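Extracellular solute-binding protein family 1 (Pseudothermotoga lettingae, PDB 5CI5) binds alpha-D-tagatopyranose and is probably the extracellular solute-binding component of a sugar ABC transporter. Local coordinates at residues A[295-299]-A[364-370]; A[137-143]-A[261-267]; A[198-204]-A[288-293]. All blocks are in the same frame, centred on the assembly; numbering follows the deposited sequence.

Interaction 1 of 3, residues A[295-299]-A[364-370]; sequences ASVLG and FPHAVAR. With T6T (alpha-D-tagatopyranose), chain C.
Leu298 O is gripped by two donors: Arg370 NH2 at 3.1 Å, which lies in the carbonyl plane on a lone pair, and water 2 at 2.7 Å from the same Leu298 O. Water 2 also accepts from Arg370 N and NE, so the arginine is tied to this carbonyl both directly and through the water. A bend at chi3 (-81°) turns the guanidinium back toward 295-299 and the sugar. There NH1 of Arg370 donates almost straight (173°) to tagatose O5 at 2.9 Å, while Arg370 NH2 reaches tagatose O4, also at 2.9 Å. Glu190 forms a salt bridge with NH1 and would help to fix the group's orientation. With an alanine here, tagatose O4 and O5 would probably lose these donors, Leu298 O its guanidinium partner and Glu190 this positive mate.

Upstream, a single beta bridge pairs Val297 with Val368. Val368 N donates to Ser296 O at 2.8 Å, and Leu298 N donates to Val368 O at 2.9 Å, the latter bond nearly linear. Ser296 OG takes no part in the bridge; it bonds to Arg139 O. Apolar contacts flank the bridge. Leu298 CD1 meets Phe364 CE1 obliquely at 3.4 Å, while Leu298 CB rests near the methyl of Ala367. The Phe364 ring also packs edge-to-face with Trp116. Val297 and Val368 touch through their CG2 methyls at 4.0 Å, the two side chains slanting across each other. The bridge thus brings the loop after helix 355-363 against residues 296-298, which lead into the strand that carries Gly299, setting Arg370 and Gly299 side by side in the sugar pocket of a bacterial solute-binding protein.

Interaction 2 of 3, residues A[137-143]-A[261-267]; sequences DCRLLLY and MAIGGPW. With T6T (alpha-D-tagatopyranose), chain C.
Four backbone hydrogen bonds join Leu140 to Gly264 and Leu142 to Ala262, in both directions; the shortest, Leu140 N to Gly264 O, is 2.8 Å. Beside these antiparallel hydrogen-bonded pairs, Leu141 is paired with Ile263, their side chains diverging, and Tyr143 with Met261 as non-hydrogen-bonded pairs, where Ile263 CA and Met261 CA make CA-H...O contacts with Leu140 O and Leu142 O respectively.

Among the apolar contacts, Leu141 CD1 meets CB of selenomethionine Met261 at 3.9 Å, Pro266 CG lies against Asp137 CB, and Ile263 CG2 lies 3.7 Å from Arg139 CG.

Flat groups meet beside the sugar: extended at chi2 (169°) and chi3 (166°), the Arg139 chain passes Ile263 to reach the Trp267 ring. The CH2 corner of Trp267 sits over the centre of one guanidinium face of Arg139, 3.5 Å from its CZ, with the planes 33° apart. One indole face carries tagatose C1, and Gly265 N lies over the opposite face, toward its rim.

In the polar contacts, Asp137 OD2 accepts from tagatose O1 and O3, each at 2.7 Å. Arg139 divides its ends between tagatose O3, reached by NH1 at 2.8 Å, and tagatose O6, reached by NH2 at 3.0 Å; Glu247 holds NH2 in a salt bridge.

Strand 140-144 runs between 261-264 and 283-286 in an antiparallel three-stranded sheet, with Leu142 and Ala262 against helix 247-255, and Leu140 and Pro266 against helix 355-363.

Interaction 3 of 3, residues A[198-204]-A[288-293]; sequences MFLYAAG and HPYDAK
Ala202 O, at the C-terminal end of helix 190-202, accepts three consecutive backbone N-H groups of the loop 288-293. The helix closes in a Schellman motif, in which Gly204 adopts positive phi (83°), a conformation that favours glycine, and its N bonds back to Tyr201 O. The central donor, Ala292 N, lies 2.8 Å from Ala202 O and nearly along the C=O axis, though with its N-H bent. Asp291 N and Lys293 N, each 3.2 Å from Ala202 O, come from above the carbonyl plane and use no lone pair, so the three donors fan round one oxygen. Lys293 O in turn takes a CA-H...O contact from Ala202 CA, adding to the grip on this last helical residue.

Among the side chains, the Ala202 methyl meets Tyr290 CB at 3.7 Å. One turn earlier in the helix, Met198, a selenomethionine, is bent at chi2 and chi3 (-75° and -74°), which curls its CE onto His288 CB at 3.4 Å and close to the start of the imidazole. The Phe199 ring comes at the other end of that imidazole, CE1 to CE1 of His288 at 3.7 Å, with the two planes steeply inclined to each other. His288 is held by its own polar atoms: ND1 donates to Pro289 O, close to the ring plane and on a carbonyl lone pair, while NE2 bonds to Tyr182 OH. This should limit rotation of the imidazole between the two helical side chains. Phe199 also packs edge-to-face on Tyr229, which lies in helix 220-234. At the outer side of the contact the loop is linked to the helix end through Asp291, whose OD2 also forms a salt bridge with Lys224: water 3 donates to Asp291 OD2 and to Ala203 O, 2.7 Å from each.

Interactions 1 and 2 meet at the sugar, their centres 12 Å apart. Arg370 comes from the former, and Asp137, Arg139 and Trp267 from the latter, so together they supply donors, an acceptor and a ring face to one tagatose. They are also stitched directly: Val297 O lies 3.0 Å from Arg139 N, a probable hydrogen bond just beside where strands 298-304 and 128-138 are neighbours in one sheet. Interaction 3 stands further out, with the Met198 side chain about 10 Å from the ligand, but it backs both others: Met198 SE lies 3.6 Å from Val297 N, and Met198 CE lies 3.5 Å from Arg139 O. His288 continues the packing onto Ile263 of interaction 2.

Interaction 1 of 3, residues A[295-299]-A[364-370]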
loop_
_atom_site.group_PDB
_atom_site.type_symbol
_atom_site.label_atom_id
_atom_site.label_comp_id
_atom_site.label_asym_id
_atom_site.label_seq_id
_atom_site.Cartn_x
_atom_site.Cartn_y
_atom_site.Cartn_z
ATOM N N ALA A 295 11.974 -8.927 -4.676
ATOM C CA ALA A 295 10.531 -8.851 -4.445
ATOM C C ALA A 295 10.038 -7.434 -4.231
ATOM O O ALA A 295 10.705 -6.607 -3.618
ATOM C CB ALA A 295 10.148 -9.706 -3.233
ATOM N N SER A 296 8.821 -7.219 -4.697
ATOM C CA SER A 296 8.059 -6.033 -4.392
ATOM C C SER A 296 6.608 -6.453 -4.396
ATOM O O SER A 296 6.255 -7.441 -5.043
ATOM C CB SER A 296 8.332 -4.919 -5.407
ATOM O OG SER A 296 7.592 -3.736 -5.125
ATOM N N VAL A 297 5.783 -5.732 -3.647
ATOM C CA VAL A 297 4.339 -5.951 -3.617
ATOM C C VAL A 297 3.634 -4.707 -4.188
ATOM O O VAL A 297 4.022 -3.564 -3.899
ATOM C CB VAL A 297 3.805 -6.251 -2.176
ATOM C CG1 VAL A 297 2.299 -6.434 -2.161
ATOM C CG2 VAL A 297 4.495 -7.501 -1.615
ATOM N N LEU A 298 2.607 -4.966 -4.996
ATOM C CA LEU A 298 1.797 -3.970 -5.676
ATOM C C LEU A 298 0.744 -3.390 -4.723
ATOM O O LEU A 298 0.137 -4.128 -3.922
ATOM C CB LEU A 298 1.099 -4.637 -6.858
ATOM C CG LEU A 298 0.184 -3.826 -7.759
ATOM C CD1 LEU A 298 0.999 -2.777 -8.503
ATOM C CD2 LEU A 298 -0.511 -4.768 -8.748
ATOM N N GLY A 299 0.498 -2.091 -4.827
ATOM C CA GLY A 299 -0.561 -1.459 -4.065
ATOM C C GLY A 299 -1.188 -0.262 -4.757
ATOM O O GLY A 299 -0.881 0.068 -5.905
ATOM N N PHE A 364 8.140 -1.790 -10.535
ATOM C CA PHE A 364 6.678 -1.912 -10.565
ATOM C C PHE A 364 6.137 -3.115 -11.365
ATOM O O PHE A 364 5.274 -3.830 -10.894
ATOM C CB PHE A 364 6.125 -0.575 -11.097
ATOM C CG PHE A 364 4.629 -0.501 -11.195
ATOM C CD1 PHE A 364 3.855 -0.319 -10.061
ATOM C CD2 PHE A 364 3.999 -0.579 -12.423
ATOM C CE1 PHE A 364 2.488 -0.228 -10.148
ATOM C CE2 PHE A 364 2.623 -0.484 -12.515
ATOM C CZ PHE A 364 1.863 -0.314 -11.386
ATOM N N PRO A 365 6.644 -3.338 -12.595
ATOM C CA PRO A 365 6.053 -4.416 -13.407
ATOM C C PRO A 365 6.240 -5.800 -12.792
ATOM O O PRO A 365 5.473 -6.717 -13.110
ATOM C CB PRO A 365 6.803 -4.327 -14.736
ATOM C CG PRO A 365 7.547 -3.059 -14.714
ATOM C CD PRO A 365 7.668 -2.572 -13.323
ATOM N N HIS A 366 7.240 -5.946 -11.935
ATOM C CA HIS A 366 7.488 -7.225 -11.261
ATOM C C HIS A 366 6.787 -7.369 -9.921
ATOM O O HIS A 366 6.874 -8.429 -9.285
ATOM C CB HIS A 366 8.979 -7.423 -11.032
ATOM C CG HIS A 366 9.778 -7.517 -12.295
ATOM N ND1 HIS A 366 9.595 -8.529 -13.214
ATOM C CD2 HIS A 366 10.764 -6.731 -12.788
ATOM C CE1 HIS A 366 10.429 -8.353 -14.227
ATOM N NE2 HIS A 366 11.153 -7.274 -13.990
ATOM N N ALA A 367 6.117 -6.319 -9.467
ATOM C CA ALA A 367 5.540 -6.342 -8.123
ATOM C C ALA A 367 4.428 -7.374 -8.062
ATOM O O ALA A 367 3.543 -7.403 -8.941
ATOM C CB ALA A 367 5.012 -4.988 -7.750
ATOM N N VAL A 368 4.474 -8.231 -7.047
ATOM C CA VAL A 368 3.457 -9.271 -6.903
ATOM C C VAL A 368 2.199 -8.711 -6.279
ATOM O O VAL A 368 2.231 -7.745 -5.509
ATOM C CB VAL A 368 3.945 -10.471 -6.079
ATOM C CG1 VAL A 368 5.223 -11.043 -6.703
ATOM C CG2 VAL A 368 4.161 -10.110 -4.615
ATOM N N ALA A 369 1.074 -9.308 -6.652
ATOM C CA ALA A 369 -0.213 -8.867 -6.145
ATOM C C ALA A 369 -0.702 -9.766 -5.027
ATOM O O ALA A 369 -0.602 -11.007 -5.114
ATOM C CB ALA A 369 -1.239 -8.841 -7.267
ATOM N N ARG A 370 -1.298 -9.144 -4.018
ATOM C CA ARG A 370 -2.201 -9.841 -3.106
ATOM C C ARG A 370 -3.270 -10.524 -3.957
ATOM O O ARG A 370 -3.681 -10.008 -4.998
ATOM C CB ARG A 370 -2.826 -8.860 -2.112
ATOM C CG ARG A 370 -1.840 -8.391 -1.056
ATOM C CD ARG A 370 -2.257 -7.067 -0.377
ATOM N NE ARG A 370 -1.922 -5.906 -1.174
ATOM C CZ ARG A 370 -2.096 -4.656 -0.755
ATOM N NH1 ARG A 370 -2.599 -4.412 0.446
ATOM N NH2 ARG A 370 -1.759 -3.659 -1.537
HETATM O O3 T6T C . -0.143 0.481 -1.028
HETATM C C3 T6T C . -1.334 1.113 -0.572
HETATM C C4 T6T C . -2.350 0.033 -0.201
HETATM O O4 T6T C . -2.541 -0.860 -1.307
HETATM C C5 T6T C . -1.825 -0.708 1.010
HETATM O O5 T6T C . -2.747 -1.726 1.405
HETATM C C6 T6T C . -1.562 0.266 2.153
HETATM O O6 T6T C . -0.601 1.231 1.729
HETATM C C2 T6T C . -1.018 1.995 0.593
HETATM O O2 T6T C . -2.177 2.764 0.939
HETATM C C1 T6T C . 0.132 2.972 0.262
HETATM O O1 T6T C . -0.096 3.737 -0.864
HETATM O O HOH W 1 8.292 -9.028 -6.973
HETATM O O HOH W 2 -1.457 -6.252 -3.994
#

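Interaction 2 of 3, residues A[137-143]-A[261-267]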
loop_
_atom_site.group_PDB
_atom_site.type_symbol
_atom_site.label_atom_id
_atom_site.label_comp_id
_atom_site.label_asym_id
_atom_site.label_seq_id
_atom_site.Cartn_x
_atom_site.Cartn_y
_atom_site.Cartn_z
ATOM N N ASP A 137 1.293 2.121 -6.632
ATOM C CA ASP A 137 2.591 2.113 -5.997
ATOM C C ASP A 137 3.174 0.709 -6.054
ATOM O O ASP A 137 2.501 -0.247 -6.450
ATOM C CB ASP A 137 2.490 2.590 -4.530
ATOM C CG ASP A 137 1.617 1.665 -3.644
ATOM O OD1 ASP A 137 1.880 0.447 -3.626
ATOM O OD2 ASP A 137 0.666 2.166 -2.967
ATOM N N CYS A 138 4.439 0.597 -5.665
ATOM C CA CYS A 138 4.980 -0.705 -5.295
ATOM C C CYS A 138 5.850 -0.448 -4.080
ATOM O O CYS A 138 6.192 0.705 -3.772
ATOM C CB CYS A 138 5.760 -1.377 -6.438
ATOM S SG CYS A 138 7.212 -0.523 -7.006
ATOM N N ARG A 139 6.166 -1.511 -3.359
ATOM C CA ARG A 139 6.884 -1.348 -2.098
ATOM C C ARG A 139 8.357 -1.622 -2.232
ATOM O O ARG A 139 8.801 -2.543 -2.937
ATOM C CB ARG A 139 6.260 -2.225 -1.011
ATOM C CG ARG A 139 5.219 -1.476 -0.200
ATOM C CD ARG A 139 4.362 -2.332 0.713
ATOM N NE ARG A 139 3.659 -1.471 1.671
ATOM C CZ ARG A 139 2.549 -0.786 1.414
ATOM N NH1 ARG A 139 1.962 -0.891 0.228
ATOM N NH2 ARG A 139 2.011 -0.007 2.357
ATOM N N LEU A 140 9.091 -0.768 -1.538
ATOM C CA LEU A 140 10.545 -0.642 -1.646
ATOM C C LEU A 140 11.156 -0.359 -0.289
ATOM O O LEU A 140 10.439 -0.115 0.689
ATOM C CB LEU A 140 10.918 0.487 -2.609
ATOM C CG LEU A 140 10.369 0.397 -4.031
ATOM C CD1 LEU A 140 10.405 1.763 -4.685
ATOM C CD2 LEU A 140 11.169 -0.597 -4.827
ATOM N N LEU A 141 12.482 -0.396 -0.242
ATOM C CA LEU A 141 13.193 0.160 0.898
ATOM C C LEU A 141 13.166 1.682 0.780
ATOM O O LEU A 141 13.616 2.238 -0.220
ATOM C CB LEU A 141 14.620 -0.347 0.950
ATOM C CG LEU A 141 15.445 0.109 2.131
ATOM C CD1 LEU A 141 15.008 -0.622 3.393
ATOM C CD2 LEU A 141 16.932 -0.088 1.871
ATOM N N LEU A 142 12.612 2.316 1.808
ATOM C CA LEU A 142 12.695 3.767 2.034
ATOM C C LEU A 142 13.779 4.024 3.058
ATOM O O LEU A 142 13.788 3.373 4.093
ATOM C CB LEU A 142 11.337 4.282 2.538
ATOM C CG LEU A 142 11.188 5.773 2.815
ATOM C CD1 LEU A 142 11.190 6.589 1.523
ATOM C CD2 LEU A 142 9.873 6.010 3.588
ATOM N N TYR A 143 14.711 4.933 2.778
ATOM C CA TYR A 143 15.796 5.129 3.716
ATOM C C TYR A 143 16.303 6.559 3.751
ATOM O O TYR A 143 16.114 7.332 2.815
ATOM C CB TYR A 143 16.940 4.147 3.394
ATOM C CG TYR A 143 17.663 4.384 2.083
ATOM C CD1 TYR A 143 17.160 3.867 0.885
ATOM C CD2 TYR A 143 18.869 5.084 2.041
ATOM C CE1 TYR A 143 17.816 4.067 -0.308
ATOM C CE2 TYR A 143 19.532 5.289 0.842
ATOM C CZ TYR A 143 19.009 4.772 -0.322
ATOM O OH TYR A 143 19.659 4.970 -1.519
HETATM N N MSE A 261 15.530 3.179 8.056
HETATM C CA MSE A 261 15.020 2.337 6.973
HETATM C C MSE A 261 13.634 1.871 7.343
HETATM O O MSE A 261 13.381 1.572 8.500
HETATM C CB MSE A 261 15.907 1.108 6.727
HETATM C CG MSE A 261 17.268 1.403 6.173
HETATM SE SE MSE A 261 18.262 -0.221 5.806
HETATM C CE MSE A 261 19.147 -0.455 7.511
ATOM N N ALA A 262 12.770 1.775 6.340
ATOM C CA ALA A 262 11.444 1.194 6.500
ATOM C C ALA A 262 10.971 0.697 5.156
ATOM O O ALA A 262 11.625 0.914 4.140
ATOM C CB ALA A 262 10.467 2.224 7.047
ATOM N N ILE A 263 9.825 0.043 5.140
ATOM C CA ILE A 263 9.167 -0.249 3.887
ATOM C C ILE A 263 8.298 0.938 3.508
ATOM O O ILE A 263 7.566 1.461 4.335
ATOM C CB ILE A 263 8.351 -1.566 3.970
ATOM C CG1 ILE A 263 9.310 -2.725 4.199
ATOM C CG2 ILE A 263 7.549 -1.753 2.684
ATOM C CD1 ILE A 263 8.655 -4.050 4.382
ATOM N N GLY A 264 8.406 1.389 2.252
ATOM C CA GLY A 264 7.617 2.503 1.766
ATOM C C GLY A 264 7.587 2.513 0.255
ATOM O O GLY A 264 7.839 1.502 -0.390
ATOM N N GLY A 265 7.304 3.672 -0.316
ATOM C CA GLY A 265 7.119 3.772 -1.757
ATOM C C GLY A 265 6.674 5.169 -2.148
ATOM O O GLY A 265 6.805 6.111 -1.356
ATOM N N PRO A 266 6.139 5.327 -3.370
ATOM C CA PRO A 266 5.906 6.698 -3.863
ATOM C C PRO A 266 4.865 7.501 -3.100
ATOM O O PRO A 266 4.954 8.727 -3.129
ATOM C CB PRO A 266 5.490 6.460 -5.333
ATOM C CG PRO A 266 5.075 5.034 -5.413
ATOM C CD PRO A 266 5.987 4.324 -4.429
ATOM N N TRP A 267 3.924 6.870 -2.391
ATOM C CA TRP A 267 3.002 7.639 -1.535
ATOM C C TRP A 267 3.737 8.316 -0.375
ATOM O O TRP A 267 3.269 9.323 0.168
ATOM C CB TRP A 267 1.881 6.745 -0.984
ATOM C CG TRP A 267 2.360 5.799 0.058
ATOM C CD1 TRP A 267 2.297 5.976 1.408
ATOM C CD2 TRP A 267 2.983 4.531 -0.151
ATOM N NE1 TRP A 267 2.859 4.906 2.056
ATOM C CE2 TRP A 267 3.295 4.000 1.122
ATOM C CE3 TRP A 267 3.317 3.790 -1.290
ATOM C CZ2 TRP A 267 3.927 2.773 1.277
ATOM C CZ3 TRP A 267 3.922 2.568 -1.129
ATOM C CH2 TRP A 267 4.218 2.066 0.145
HETATM O O3 T6T C . -0.143 0.481 -1.028
HETATM C C3 T6T C . -1.334 1.113 -0.572
HETATM C C4 T6T C . -2.350 0.033 -0.201
HETATM O O4 T6T C . -2.541 -0.860 -1.307
HETATM C C5 T6T C . -1.825 -0.708 1.010
HETATM O O5 T6T C . -2.747 -1.726 1.405
HETATM C C6 T6T C . -1.562 0.266 2.153
HETATM O O6 T6T C . -0.601 1.231 1.729
HETATM C C2 T6T C . -1.018 1.995 0.593
HETATM O O2 T6T C . -2.177 2.764 0.939
HETATM C C1 T6T C . 0.132 2.972 0.262
HETATM O O1 T6T C . -0.096 3.737 -0.864
#

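Interaction 3 of 3, residues A[198-204]-A[288-293]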
loop_
_atom_site.group_PDB
_atom_site.type_symbol
_atom_site.label_atom_id
_atom_site.label_comp_id
_atom_site.label_asym_id
_atom_site.label_seq_id
_atom_site.Cartn_x
_atom_site.Cartn_y
_atom_site.Cartn_z
HETATM N N MSE A 198 6.587 -9.092 1.800
HETATM C CA MSE A 198 7.870 -8.636 1.241
HETATM C C MSE A 198 8.986 -9.627 1.563
HETATM O O MSE A 198 9.763 -9.985 0.677
HETATM C CB MSE A 198 8.224 -7.228 1.753
HETATM C CG MSE A 198 7.344 -6.160 1.192
HETATM SE SE MSE A 198 7.818 -5.775 -0.661
HETATM C CE MSE A 198 9.470 -4.810 -0.324
ATOM N N PHE A 199 9.051 -10.091 2.814
ATOM C CA PHE A 199 10.097 -11.034 3.206
ATOM C C PHE A 199 9.845 -12.460 2.662
ATOM O O PHE A 199 10.787 -13.154 2.272
ATOM C CB PHE A 199 10.228 -11.044 4.730
ATOM C CG PHE A 199 10.996 -9.852 5.280
ATOM C CD1 PHE A 199 10.551 -8.556 5.090
ATOM C CD2 PHE A 199 12.180 -10.042 5.969
ATOM C CE1 PHE A 199 11.276 -7.481 5.606
ATOM C CE2 PHE A 199 12.905 -8.985 6.462
ATOM C CZ PHE A 199 12.456 -7.693 6.268
ATOM N N LEU A 200 8.588 -12.885 2.636
ATOM C CA LEU A 200 8.195 -14.192 2.092
ATOM C C LEU A 200 8.626 -14.338 0.639
ATOM O O LEU A 200 9.261 -15.322 0.268
ATOM C CB LEU A 200 6.679 -14.342 2.201
ATOM C CG LEU A 200 6.013 -15.560 1.566
ATOM C CD1 LEU A 200 6.423 -16.864 2.228
ATOM C CD2 LEU A 200 4.481 -15.375 1.596
ATOM N N TYR A 201 8.275 -13.350 -0.182
ATOM C CA TYR A 201 8.622 -13.381 -1.589
ATOM C C TYR A 201 10.129 -13.176 -1.766
ATOM O O TYR A 201 10.719 -13.790 -2.670
ATOM C CB TYR A 201 7.770 -12.357 -2.379
ATOM C CG TYR A 201 6.366 -12.894 -2.645
ATOM C CD1 TYR A 201 5.339 -12.745 -1.711
ATOM C CD2 TYR A 201 6.074 -13.598 -3.812
ATOM C CE1 TYR A 201 4.084 -13.264 -1.933
ATOM C CE2 TYR A 201 4.795 -14.130 -4.036
ATOM C CZ TYR A 201 3.811 -13.963 -3.089
ATOM O OH TYR A 201 2.529 -14.484 -3.263
ATOM N N ALA A 202 10.759 -12.397 -0.893
ATOM C CA ALA A 202 12.216 -12.239 -0.967
ATOM C C ALA A 202 12.944 -13.551 -0.638
ATOM O O ALA A 202 14.060 -13.755 -1.085
ATOM C CB ALA A 202 12.684 -11.118 -0.041
ATOM N N ALA A 203 12.296 -14.435 0.125
ATOM C CA ALA A 203 12.829 -15.754 0.441
ATOM C C ALA A 203 12.465 -16.812 -0.623
ATOM O O ALA A 203 12.831 -17.974 -0.478
ATOM C CB ALA A 203 12.331 -16.198 1.800
ATOM N N GLY A 204 11.751 -16.393 -1.672
ATOM C CA GLY A 204 11.317 -17.294 -2.736
ATOM C C GLY A 204 10.043 -18.073 -2.450
ATOM O O GLY A 204 9.735 -19.039 -3.160
ATOM N N HIS A 288 13.941 -3.479 -2.218
ATOM C CA HIS A 288 14.127 -3.927 -0.857
ATOM C C HIS A 288 15.164 -5.061 -0.850
ATOM O O HIS A 288 15.169 -5.935 -1.736
ATOM C CB HIS A 288 12.816 -4.398 -0.225
ATOM C CG HIS A 288 12.870 -4.538 1.271
ATOM N ND1 HIS A 288 13.412 -5.637 1.900
ATOM C CD2 HIS A 288 12.416 -3.726 2.255
ATOM C CE1 HIS A 288 13.290 -5.495 3.209
ATOM N NE2 HIS A 288 12.706 -4.328 3.451
ATOM N N PRO A 289 16.065 -5.042 0.136
ATOM C CA PRO A 289 16.988 -6.172 0.291
ATOM C C PRO A 289 16.268 -7.523 0.269
ATOM O O PRO A 289 15.161 -7.658 0.814
ATOM C CB PRO A 289 17.623 -5.910 1.661
ATOM C CG PRO A 289 17.614 -4.419 1.768
ATOM C CD PRO A 289 16.311 -3.991 1.142
ATOM N N TYR A 290 16.899 -8.512 -0.356
ATOM C CA TYR A 290 16.258 -9.812 -0.522
ATOM C C TYR A 290 17.249 -10.947 -0.251
ATOM O O TYR A 290 18.455 -10.725 -0.041
ATOM C CB TYR A 290 15.627 -9.919 -1.924
ATOM C CG TYR A 290 16.610 -9.857 -3.075
ATOM C CD1 TYR A 290 17.201 -11.005 -3.574
ATOM C CD2 TYR A 290 16.926 -8.653 -3.669
ATOM C CE1 TYR A 290 18.092 -10.947 -4.637
ATOM C CE2 TYR A 290 17.813 -8.585 -4.726
ATOM C CZ TYR A 290 18.390 -9.741 -5.207
ATOM O OH TYR A 290 19.267 -9.678 -6.260
ATOM N N ASP A 291 16.703 -12.159 -0.221
ATOM C CA ASP A 291 17.416 -13.388 0.084
ATOM C C ASP A 291 17.598 -14.181 -1.219
ATOM O O ASP A 291 18.634 -14.065 -1.885
ATOM C CB ASP A 291 16.622 -14.181 1.130
ATOM C CG ASP A 291 17.175 -15.568 1.374
ATOM O OD1 ASP A 291 18.415 -15.712 1.412
ATOM O OD2 ASP A 291 16.366 -16.506 1.548
ATOM N N ALA A 292 16.563 -14.911 -1.624
ATOM C CA ALA A 292 16.615 -15.749 -2.822
ATOM C C ALA A 292 16.253 -15.024 -4.125
ATOM O O ALA A 292 16.824 -15.304 -5.186
ATOM C CB ALA A 292 15.694 -16.933 -2.639
ATOM N N LYS A 293 15.297 -14.101 -4.042
ATOM C CA LYS A 293 14.684 -13.476 -5.214
ATOM C C LYS A 293 14.328 -12.037 -4.893
ATOM O O LYS A 293 13.791 -11.778 -3.820
ATOM C CB LYS A 293 13.395 -14.200 -5.624
ATOM C CG LYS A 293 13.531 -15.664 -6.028
ATOM C CD LYS A 293 12.232 -16.162 -6.698
ATOM C CE LYS A 293 12.243 -17.673 -6.926
ATOM N NZ LYS A 293 13.547 -18.170 -7.457
HETATM O O HOH W 3 15.038 -18.818 0.919
#